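Long-range contacts in beta-mannosidase (Trichoderma harzianum, PDB 4CVU), which probably hydrolyses the beta-mannosidic bonds of terminal, non-reducing mannose residues, as a fungal member of glycoside hydrolase family 2: residues A[651-659]-A[850-858]; A[884-895]-A[927-936]. All blocks are in the same frame, centred on the assembly; numbering follows the deposited sequence.

Interaction 1 of 2, residues A[651-659]-A[850-858]; sequences AVERYYPTP and LPVWPNQAK. With NAG (2-acetamido-2-deoxy-beta-D-glucopyranose), chain B.
Y655 and W853 each carry CG anti to their own carbonyl carbon (chi1 -66° and -58°), and this sends the two side chains out alongside each other in the same direction. The rings meet in a T-shaped stack, planes at 74°: the CD1–CE1 edge of Y655 lies over the face of the W853 six-membered ring, with Y655 CD1 3.6 Å from W853 CE3. Tyrosine suits the place because its ring stacks while its hydroxyl donates to the carbonyl O of T577. Here helix 638-655 ends, and its last carbonyls are met by the short 3-10 segment 854-856. N855 N donates to Y655 O at 2.8 Å, while the N855 side chain, its CG turned between backbone N and carbonyl carbon, sends ND2 to R654 O in a weak bond of 3.0 Å. The same amide nitrogen donates to a water that in turn donates to E653 O and Y656 O. The rigid pyrrolidine of P854 offers CG and CB to the Y656 ring, with P854 CG 3.3 Å from Y656 CE1; D681 holds the Y656 hydroxyl. E653 is extended beyond CG, and its OE2 accepts a 2.7 Å hydrogen bond from O6 of an N-acetylglucosamine in an attached glycan.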
loop_
_atom_site.group_PDB
_atom_site.type_symbol
_atom_site.label_atom_id
_atom_site.label_comp_id
_atom_site.label_asym_id
_atom_site.label_seq_id
_atom_site.Cartn_x
_atom_site.Cartn_y
_atom_site.Cartn_z
ATOM N N ALA A 651 -5.210 13.503 25.161
ATOM C CA ALA A 651 -5.675 12.423 25.994
ATOM C C ALA A 651 -4.511 11.558 26.481
ATOM O O ALA A 651 -4.377 11.322 27.675
ATOM C CB ALA A 651 -6.704 11.581 25.247
ATOM N N VAL A 652 -3.704 11.071 25.537
ATOM C CA VAL A 652 -2.546 10.291 25.851
ATOM C C VAL A 652 -1.557 11.067 26.731
ATOM O O VAL A 652 -1.103 10.546 27.719
ATOM C CB VAL A 652 -1.791 9.826 24.581
ATOM C CG1 VAL A 652 -0.490 9.181 24.977
ATOM C CG2 VAL A 652 -2.622 8.849 23.779
ATOM N N GLU A 653 -1.249 12.309 26.353
ATOM C CA GLU A 653 -0.216 13.067 27.029
ATOM C C GLU A 653 -0.613 13.302 28.464
ATOM O O GLU A 653 0.223 13.298 29.333
ATOM C CB GLU A 653 0.073 14.406 26.350
ATOM C CG GLU A 653 0.834 14.289 25.036
ATOM C CD GLU A 653 0.894 15.593 24.264
ATOM O OE1 GLU A 653 0.207 16.585 24.621
ATOM O OE2 GLU A 653 1.666 15.622 23.305
ATOM N N ARG A 654 -1.903 13.448 28.704
ATOM C CA ARG A 654 -2.387 13.773 30.056
ATOM C C ARG A 654 -2.372 12.575 30.994
ATOM O O ARG A 654 -2.176 12.757 32.195
ATOM C CB ARG A 654 -3.782 14.350 30.004
ATOM C CG ARG A 654 -4.321 14.767 31.370
ATOM C CD ARG A 654 -5.724 15.357 31.254
ATOM N NE ARG A 654 -5.728 16.740 30.779
ATOM C CZ ARG A 654 -5.629 17.826 31.564
ATOM N NH1 ARG A 654 -5.497 17.726 32.876
ATOM N NH2 ARG A 654 -5.645 19.029 31.013
ATOM N N TYR A 655 -2.525 11.363 30.441
ATOM C CA TYR A 655 -2.786 10.179 31.255
ATOM C C TYR A 655 -1.853 8.988 31.079
ATOM O O TYR A 655 -1.657 8.232 32.045
ATOM C CB TYR A 655 -4.233 9.700 31.028
ATOM C CG TYR A 655 -5.269 10.678 31.515
ATOM C CD1 TYR A 655 -5.483 10.890 32.880
ATOM C CD2 TYR A 655 -6.036 11.386 30.623
ATOM C CE1 TYR A 655 -6.454 11.783 33.321
ATOM C CE2 TYR A 655 -6.986 12.280 31.053
ATOM C CZ TYR A 655 -7.188 12.485 32.394
ATOM O OH TYR A 655 -8.148 13.374 32.791
ATOM N N TYR A 656 -1.280 8.827 29.885
ATOM C CA TYR A 656 -0.536 7.607 29.535
ATOM C C TYR A 656 0.905 7.842 29.089
ATOM O O TYR A 656 1.231 8.886 28.551
ATOM C CB TYR A 656 -1.287 6.837 28.457
ATOM C CG TYR A 656 -2.612 6.365 28.957
ATOM C CD1 TYR A 656 -2.730 5.156 29.614
ATOM C CD2 TYR A 656 -3.729 7.183 28.863
ATOM C CE1 TYR A 656 -3.957 4.728 30.139
ATOM C CE2 TYR A 656 -4.950 6.792 29.377
ATOM C CZ TYR A 656 -5.060 5.576 30.024
ATOM O OH TYR A 656 -6.284 5.238 30.521
ATOM N N PRO A 657 1.777 6.847 29.272
ATOM C CA PRO A 657 3.146 7.129 28.855
ATOM C C PRO A 657 3.126 7.515 27.381
ATOM O O PRO A 657 2.298 7.010 26.655
ATOM C CB PRO A 657 3.875 5.805 29.108
ATOM C CG PRO A 657 3.018 5.083 30.112
ATOM C CD PRO A 657 1.623 5.475 29.773
ATOM N N THR A 658 4.021 8.413 26.972
ATOM C CA THR A 658 4.043 8.960 25.616
ATOM C C THR A 658 5.158 8.304 24.845
ATOM O O THR A 658 6.335 8.569 25.114
ATOM C CB THR A 658 4.329 10.469 25.629
ATOM O OG1 THR A 658 5.502 10.675 26.391
ATOM C CG2 THR A 658 3.160 11.245 26.269
ATOM N N PRO A 659 4.822 7.450 23.879
ATOM C CA PRO A 659 5.939 6.713 23.285
ATOM C C PRO A 659 6.995 7.603 22.613
ATOM O O PRO A 659 6.680 8.698 22.154
ATOM C CB PRO A 659 5.266 5.810 22.259
ATOM C CG PRO A 659 3.889 5.650 22.764
ATOM C CD PRO A 659 3.525 6.941 23.435
ATOM N N LEU A 850 -5.555 1.768 40.346
ATOM C CA LEU A 850 -4.279 2.414 40.405
ATOM C C LEU A 850 -4.490 3.802 41.009
ATOM O O LEU A 850 -5.242 4.595 40.463
ATOM C CB LEU A 850 -3.727 2.511 39.002
ATOM C CG LEU A 850 -2.228 2.695 38.859
ATOM C CD1 LEU A 850 -1.482 1.402 39.187
ATOM C CD2 LEU A 850 -1.913 3.153 37.446
ATOM N N PRO A 851 -3.839 4.095 42.144
ATOM C CA PRO A 851 -4.019 5.358 42.885
ATOM C C PRO A 851 -3.306 6.569 42.276
ATOM O O PRO A 851 -3.359 7.662 42.827
ATOM C CB PRO A 851 -3.435 5.044 44.251
ATOM C CG PRO A 851 -2.372 4.040 43.957
ATOM C CD PRO A 851 -2.872 3.209 42.816
ATOM N N VAL A 852 -2.664 6.367 41.132
ATOM C CA VAL A 852 -2.192 7.475 40.299
ATOM C C VAL A 852 -2.605 7.206 38.850
ATOM O O VAL A 852 -3.111 6.138 38.549
ATOM C CB VAL A 852 -0.657 7.633 40.383
ATOM C CG1 VAL A 852 -0.236 8.041 41.793
ATOM C CG2 VAL A 852 0.037 6.347 39.950
ATOM N N TRP A 853 -2.369 8.172 37.963
ATOM C CA TRP A 853 -2.665 7.986 36.541
ATOM C C TRP A 853 -1.637 7.022 35.972
ATOM O O TRP A 853 -0.526 6.914 36.496
ATOM C CB TRP A 853 -2.668 9.311 35.776
ATOM C CG TRP A 853 -3.656 10.266 36.356
ATOM C CD1 TRP A 853 -3.384 11.446 36.959
ATOM C CD2 TRP A 853 -5.081 10.085 36.441
ATOM N NE1 TRP A 853 -4.556 12.032 37.399
ATOM C CE2 TRP A 853 -5.608 11.218 37.091
ATOM C CE3 TRP A 853 -5.962 9.090 36.004
ATOM C CZ2 TRP A 853 -6.980 11.374 37.344
ATOM C CZ3 TRP A 853 -7.329 9.241 36.254
ATOM C CH2 TRP A 853 -7.821 10.374 36.922
ATOM N N PRO A 854 -2.004 6.306 34.907
ATOM C CA PRO A 854 -1.044 5.352 34.362
ATOM C C PRO A 854 0.326 5.959 34.088
ATOM O O PRO A 854 1.339 5.300 34.343
ATOM C CB PRO A 854 -1.710 4.851 33.082
ATOM C CG PRO A 854 -3.160 5.049 33.307
ATOM C CD PRO A 854 -3.340 6.198 34.280
ATOM N N ASN A 855 0.386 7.213 33.617
ATOM C CA ASN A 855 1.686 7.853 33.347
ATOM C C ASN A 855 2.542 8.161 34.552
ATOM O O ASN A 855 3.678 8.565 34.396
ATOM C CB ASN A 855 1.550 9.130 32.464
ATOM C CG ASN A 855 0.686 10.215 33.097
ATOM O OD1 ASN A 855 0.173 10.066 34.210
ATOM N ND2 ASN A 855 0.454 11.279 32.341
ATOM N N GLN A 856 1.998 8.004 35.750
ATOM C CA GLN A 856 2.727 8.267 36.977
ATOM C C GLN A 856 3.222 6.985 37.651
ATOM O O GLN A 856 4.033 7.051 38.582
ATOM C CB GLN A 856 1.810 9.027 37.919
ATOM C CG GLN A 856 1.498 10.421 37.391
ATOM C CD GLN A 856 0.484 11.176 38.233
ATOM O OE1 GLN A 856 -0.611 10.677 38.555
ATOM N NE2 GLN A 856 0.823 12.414 38.550
ATOM N N ALA A 857 2.736 5.833 37.191
ATOM C CA ALA A 857 3.072 4.556 37.805
ATOM C C ALA A 857 4.509 4.172 37.519
ATOM O O ALA A 857 4.924 4.098 36.358
ATOM C CB ALA A 857 2.158 3.455 37.300
ATOM N N LYS A 858 5.244 3.844 38.575
ATOM C CA LYS A 858 6.644 3.450 38.442
ATOM C C LYS A 858 6.819 1.965 38.017
ATOM O O LYS A 858 7.385 1.161 38.755
ATOM C CB LYS A 858 7.380 3.749 39.754
ATOM C CG LYS A 858 8.831 4.153 39.567
ATOM C CD LYS A 858 9.594 4.276 40.897
ATOM C CE LYS A 858 10.257 2.980 41.332
ATOM N NZ LYS A 858 9.298 2.009 41.936
HETATM C C1 NAG B . -0.329 19.932 19.031
HETATM C C2 NAG B . -1.187 21.150 19.368
HETATM C C3 NAG B . -0.601 21.979 20.482
HETATM C C4 NAG B . -0.285 21.099 21.673
HETATM C C5 NAG B . 0.607 19.955 21.226
HETATM C C6 NAG B . 0.883 19.006 22.392
HETATM C C7 NAG B . -2.499 22.361 17.684
HETATM C C8 NAG B . -2.446 23.171 16.423
HETATM N N2 NAG B . -1.318 21.965 18.184
HETATM O O3 NAG B . -1.566 22.913 20.868
HETATM O O4 NAG B . 0.359 21.861 22.672
HETATM O O5 NAG B . -0.026 19.206 20.201
HETATM O O6 NAG B . 1.532 17.866 21.881
HETATM O O7 NAG B . -3.591 22.120 18.204
HETATM O O HOH W 1 2.054 11.274 29.652
#

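Interaction 2 of 2, residues A[884-895]-A[927-936]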
loop_
_atom_site.group_PDB
_atom_site.type_symbol
_atom_site.label_atom_id
_atom_site.label_comp_id
_atom_site.label_asym_id
_atom_site.label_seq_id
_atom_site.Cartn_x
_atom_site.Cartn_y
_atom_site.Cartn_z
ATOM N N SER A 884 2.840 -6.538 35.769
ATOM C CA SER A 884 2.619 -5.998 34.446
ATOM C C SER A 884 1.256 -5.357 34.367
ATOM O O SER A 884 0.271 -6.011 34.681
ATOM C CB SER A 884 2.713 -7.125 33.420
ATOM O OG SER A 884 2.037 -6.724 32.264
ATOM N N LEU A 885 1.177 -4.099 33.930
ATOM C CA LEU A 885 -0.098 -3.413 33.748
ATOM C C LEU A 885 -0.484 -3.377 32.277
ATOM O O LEU A 885 0.372 -3.187 31.424
ATOM C CB LEU A 885 -0.017 -1.965 34.278
ATOM C CG LEU A 885 0.346 -1.816 35.740
ATOM C CD1 LEU A 885 0.360 -0.334 36.158
ATOM C CD2 LEU A 885 -0.658 -2.605 36.554
ATOM N N TYR A 886 -1.780 -3.559 31.991
ATOM C CA TYR A 886 -2.340 -3.439 30.662
ATOM C C TYR A 886 -1.593 -4.433 29.769
ATOM O O TYR A 886 -1.115 -4.026 28.735
ATOM C CB TYR A 886 -2.178 -2.042 30.042
ATOM C CG TYR A 886 -2.931 -0.962 30.801
ATOM C CD1 TYR A 886 -4.253 -0.725 30.561
ATOM C CD2 TYR A 886 -2.297 -0.220 31.751
ATOM C CE1 TYR A 886 -4.973 0.261 31.287
ATOM C CE2 TYR A 886 -2.996 0.773 32.484
ATOM C CZ TYR A 886 -4.326 1.004 32.213
ATOM O OH TYR A 886 -5.081 1.991 32.931
ATOM N N THR A 887 -1.457 -5.668 30.237
ATOM C CA THR A 887 -0.819 -6.755 29.443
ATOM C C THR A 887 -1.624 -6.973 28.209
ATOM O O THR A 887 -2.846 -7.069 28.305
ATOM C CB THR A 887 -0.794 -8.034 30.293
ATOM O OG1 THR A 887 -0.239 -7.727 31.578
ATOM C CG2 THR A 887 0.033 -9.155 29.652
ATOM N N TRP A 888 -0.967 -7.154 27.032
ATOM C CA TRP A 888 -1.673 -7.012 25.783
ATOM C C TRP A 888 -1.086 -7.969 24.791
ATOM O O TRP A 888 0.078 -7.829 24.481
ATOM C CB TRP A 888 -1.523 -5.569 25.241
ATOM C CG TRP A 888 -2.230 -5.346 23.934
ATOM C CD1 TRP A 888 -1.649 -5.191 22.694
ATOM C CD2 TRP A 888 -3.648 -5.321 23.723
ATOM N NE1 TRP A 888 -2.637 -5.026 21.726
ATOM C CE2 TRP A 888 -3.867 -5.119 22.330
ATOM C CE3 TRP A 888 -4.751 -5.410 24.568
ATOM C CZ2 TRP A 888 -5.124 -5.033 21.789
ATOM C CZ3 TRP A 888 -6.020 -5.329 24.014
ATOM C CH2 TRP A 888 -6.202 -5.147 22.651
ATOM N N LEU A 889 -1.920 -8.873 24.302
ATOM C CA LEU A 889 -1.574 -9.820 23.249
ATOM C C LEU A 889 -2.041 -9.260 21.956
ATOM O O LEU A 889 -3.141 -8.716 21.886
ATOM C CB LEU A 889 -2.279 -11.130 23.519
ATOM C CG LEU A 889 -1.862 -11.821 24.839
ATOM C CD1 LEU A 889 -2.993 -12.683 25.343
ATOM C CD2 LEU A 889 -0.639 -12.650 24.628
ATOM N N THR A 890 -1.229 -9.415 20.904
ATOM C CA THR A 890 -1.536 -8.896 19.632
ATOM C C THR A 890 -1.437 -10.084 18.702
ATOM O O THR A 890 -0.372 -10.638 18.634
ATOM C CB THR A 890 -0.487 -7.836 19.157
ATOM O OG1 THR A 890 -0.424 -6.754 20.086
ATOM C CG2 THR A 890 -0.885 -7.308 17.773
ATOM N N HIS A 891 -2.544 -10.471 18.056
ATOM C CA HIS A 891 -2.518 -11.499 16.983
ATOM C C HIS A 891 -2.060 -10.876 15.659
ATOM O O HIS A 891 -2.260 -9.699 15.431
ATOM C CB HIS A 891 -3.899 -12.168 16.875
ATOM C CG HIS A 891 -4.952 -11.331 16.222
ATOM N ND1 HIS A 891 -5.118 -11.294 14.856
ATOM C CD2 HIS A 891 -5.916 -10.541 16.743
ATOM C CE1 HIS A 891 -6.131 -10.504 14.561
ATOM N NE2 HIS A 891 -6.623 -10.027 15.694
ATOM N N PRO A 892 -1.433 -11.673 14.772
ATOM C CA PRO A 892 -0.923 -11.116 13.546
ATOM C C PRO A 892 -2.002 -10.881 12.503
ATOM O O PRO A 892 -3.158 -11.266 12.687
ATOM C CB PRO A 892 0.030 -12.213 13.042
ATOM C CG PRO A 892 -0.611 -13.462 13.499
ATOM C CD PRO A 892 -1.137 -13.104 14.877
ATOM N N ALA A 893 -1.579 -10.272 11.415
ATOM C CA ALA A 893 -2.398 -10.020 10.240
ATOM C C ALA A 893 -3.106 -11.225 9.630
ATOM O O ALA A 893 -4.206 -11.097 9.128
ATOM C CB ALA A 893 -1.568 -9.323 9.135
ATOM N N GLY A 894 -2.503 -12.386 9.584
ATOM C CA GLY A 894 -3.187 -13.456 8.766
ATOM C C GLY A 894 -4.385 -14.187 9.404
ATOM O O GLY A 894 -4.907 -15.171 8.838
ATOM N N VAL A 895 -4.874 -13.694 10.539
ATOM C CA VAL A 895 -5.869 -14.421 11.301
ATOM C C VAL A 895 -6.952 -13.475 11.827
ATOM O O VAL A 895 -6.658 -12.305 12.112
ATOM C CB VAL A 895 -5.160 -15.209 12.460
ATOM C CG1 VAL A 895 -4.673 -14.291 13.551
ATOM C CG2 VAL A 895 -6.101 -16.213 13.055
ATOM N N TRP A 927 0.283 -18.788 12.791
ATOM C CA TRP A 927 -0.024 -17.512 13.466
ATOM C C TRP A 927 0.280 -17.470 14.957
ATOM O O TRP A 927 0.509 -16.382 15.528
ATOM C CB TRP A 927 -1.491 -17.145 13.255
ATOM C CG TRP A 927 -2.469 -18.094 13.911
ATOM C CD1 TRP A 927 -2.965 -19.274 13.392
ATOM C CD2 TRP A 927 -3.048 -17.952 15.205
ATOM N NE1 TRP A 927 -3.825 -19.862 14.286
ATOM C CE2 TRP A 927 -3.892 -19.075 15.411
ATOM C CE3 TRP A 927 -2.951 -16.975 16.212
ATOM C CZ2 TRP A 927 -4.618 -19.251 16.579
ATOM C CZ3 TRP A 927 -3.667 -17.170 17.400
ATOM C CH2 TRP A 927 -4.493 -18.287 17.571
ATOM N N THR A 928 0.201 -18.638 15.612
ATOM C CA THR A 928 0.432 -18.749 17.066
ATOM C C THR A 928 1.861 -18.349 17.436
ATOM O O THR A 928 2.075 -17.722 18.459
ATOM C CB THR A 928 0.194 -20.196 17.591
ATOM O OG1 THR A 928 1.042 -21.136 16.890
ATOM C CG2 THR A 928 -1.241 -20.563 17.392
ATOM N N GLU A 929 2.801 -18.677 16.557
ATOM C CA GLU A 929 4.200 -18.295 16.693
ATOM C C GLU A 929 4.466 -16.810 16.471
ATOM O O GLU A 929 5.537 -16.339 16.824
ATOM C CB GLU A 929 5.056 -19.015 15.653
ATOM C CG GLU A 929 5.000 -20.519 15.732
ATOM C CD GLU A 929 5.633 -21.168 14.510
ATOM O OE1 GLU A 929 6.380 -20.475 13.776
ATOM O OE2 GLU A 929 5.390 -22.373 14.280
ATOM N N GLN A 930 3.523 -16.106 15.834
ATOM C CA GLN A 930 3.690 -14.682 15.514
ATOM C C GLN A 930 2.955 -13.829 16.522
ATOM O O GLN A 930 3.021 -12.620 16.464
ATOM C CB GLN A 930 3.198 -14.367 14.107
ATOM C CG GLN A 930 3.790 -15.285 13.017
ATOM C CD GLN A 930 2.824 -15.510 11.847
ATOM O OE1 GLN A 930 1.819 -14.776 11.696
ATOM N NE2 GLN A 930 3.106 -16.540 11.014
ATOM N N VAL A 931 2.254 -14.447 17.459
ATOM C CA VAL A 931 1.556 -13.644 18.482
ATOM C C VAL A 931 2.601 -13.022 19.371
ATOM O O VAL A 931 3.594 -13.683 19.676
ATOM C CB VAL A 931 0.609 -14.503 19.314
ATOM C CG1 VAL A 931 0.013 -13.704 20.480
ATOM C CG2 VAL A 931 -0.502 -15.075 18.448
ATOM N N THR A 932 2.355 -11.797 19.893
ATOM C CA THR A 932 3.320 -11.137 20.750
ATOM C C THR A 932 2.567 -10.663 21.989
ATOM O O THR A 932 1.334 -10.638 21.968
ATOM C CB THR A 932 3.952 -9.866 20.098
ATOM O OG1 THR A 932 2.922 -8.859 19.918
ATOM C CG2 THR A 932 4.593 -10.181 18.732
ATOM N N VAL A 933 3.306 -10.391 23.056
ATOM C CA VAL A 933 2.723 -9.829 24.305
ATOM C C VAL A 933 3.493 -8.589 24.738
ATOM O O VAL A 933 4.681 -8.470 24.488
ATOM C CB VAL A 933 2.642 -10.899 25.433
ATOM C CG1 VAL A 933 4.011 -11.379 25.891
ATOM C CG2 VAL A 933 1.852 -10.371 26.661
ATOM N N GLU A 934 2.833 -7.649 25.435
ATOM C CA GLU A 934 3.522 -6.453 25.829
ATOM C C GLU A 934 2.730 -5.924 26.980
ATOM O O GLU A 934 1.706 -6.507 27.314
ATOM C CB GLU A 934 3.507 -5.403 24.707
ATOM C CG GLU A 934 2.147 -4.725 24.517
ATOM C CD GLU A 934 2.101 -3.899 23.254
ATOM O OE1 GLU A 934 2.266 -4.481 22.121
ATOM O OE2 GLU A 934 1.935 -2.656 23.375
ATOM N N SER A 935 3.237 -4.841 27.567
ATOM C CA SER A 935 2.539 -4.145 28.678
ATOM C C SER A 935 2.768 -2.640 28.641
ATOM O O SER A 935 3.487 -2.089 27.824
ATOM C CB SER A 935 2.997 -4.738 30.024
ATOM O OG SER A 935 4.328 -4.331 30.413
ATOM N N LEU A 936 2.213 -1.944 29.615
ATOM C CA LEU A 936 2.426 -0.536 29.693
ATOM C C LEU A 936 3.891 -0.165 29.640
ATOM O O LEU A 936 4.269 0.868 29.034
ATOM C CB LEU A 936 1.839 -0.060 31.034
ATOM C CG LEU A 936 1.634 1.425 31.192
ATOM C CD1 LEU A 936 0.485 1.964 30.344
ATOM C CD2 LEU A 936 1.363 1.690 32.676
HETATM O O HOH W 2 1.608 -7.430 21.685
HETATM O O HOH W 3 1.453 -10.222 15.975
HETATM O O HOH W 4 0.645 -13.576 9.565
#
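W888 and E934 face each other as an antiparallel hydrogen-bonded pair, W888 N donating to E934 O at 2.8 Å and E934 N to W888 O. From this pair the indole can be followed outward. W888 CB lies 3.8 Å from E934 CG; with CG anti to the backbone N (chi1 180°), the indole runs alongside the glutamate, and CD1 at the ring edge meets the carboxylate carbon CD, the two planes 81° apart. Farther out the indole meets the rings of H673 and Y731. E934 is partly exposed, and its OE1 accepts from a water that in turn accepts from T890 OG1 and T932 OG1. On the L889 and V933 face the contacts are apolar, L889 CD2 reaching V933 CB; T887 CG2 meets V933 CG2 at 3.7 Å. S884 OG donates to T887 OG1 at 2.6 Å and also rests against S935 CB; an alanine here would probably leave T887 OG1 without this donor and S935 less closely packed. In this immunoglobulin-like domain strand 884-890 runs between 904-906 and 932-934, its L889 face packed on strands 864-869 and 911-921, its W888 face turned to helices 664-692 and 729-736.

Overall arrangement
Interaction 1 closes before interaction 2 opens along the chain, and their centres are 21 Å apart, yet they touch directly. P854 CG of interaction 1 lies 3.6 Å from Y886 OH of interaction 2, and P657 CD lies 3.7 Å from L936 CD1; L850 and L885 also meet. D681, on helix 664-692, accepts hydrogen bonds from the hydroxyls of both Y656 and Y886, tying the two contacts to one helix. The 850-858 loop leads from strand 841-849 into strand 864-869, against which interaction 2 packs. The attached glycan touches interaction 1 through E653, and a cadmium ion lies about 6 Å from the side chain of Y886, too far for coordination.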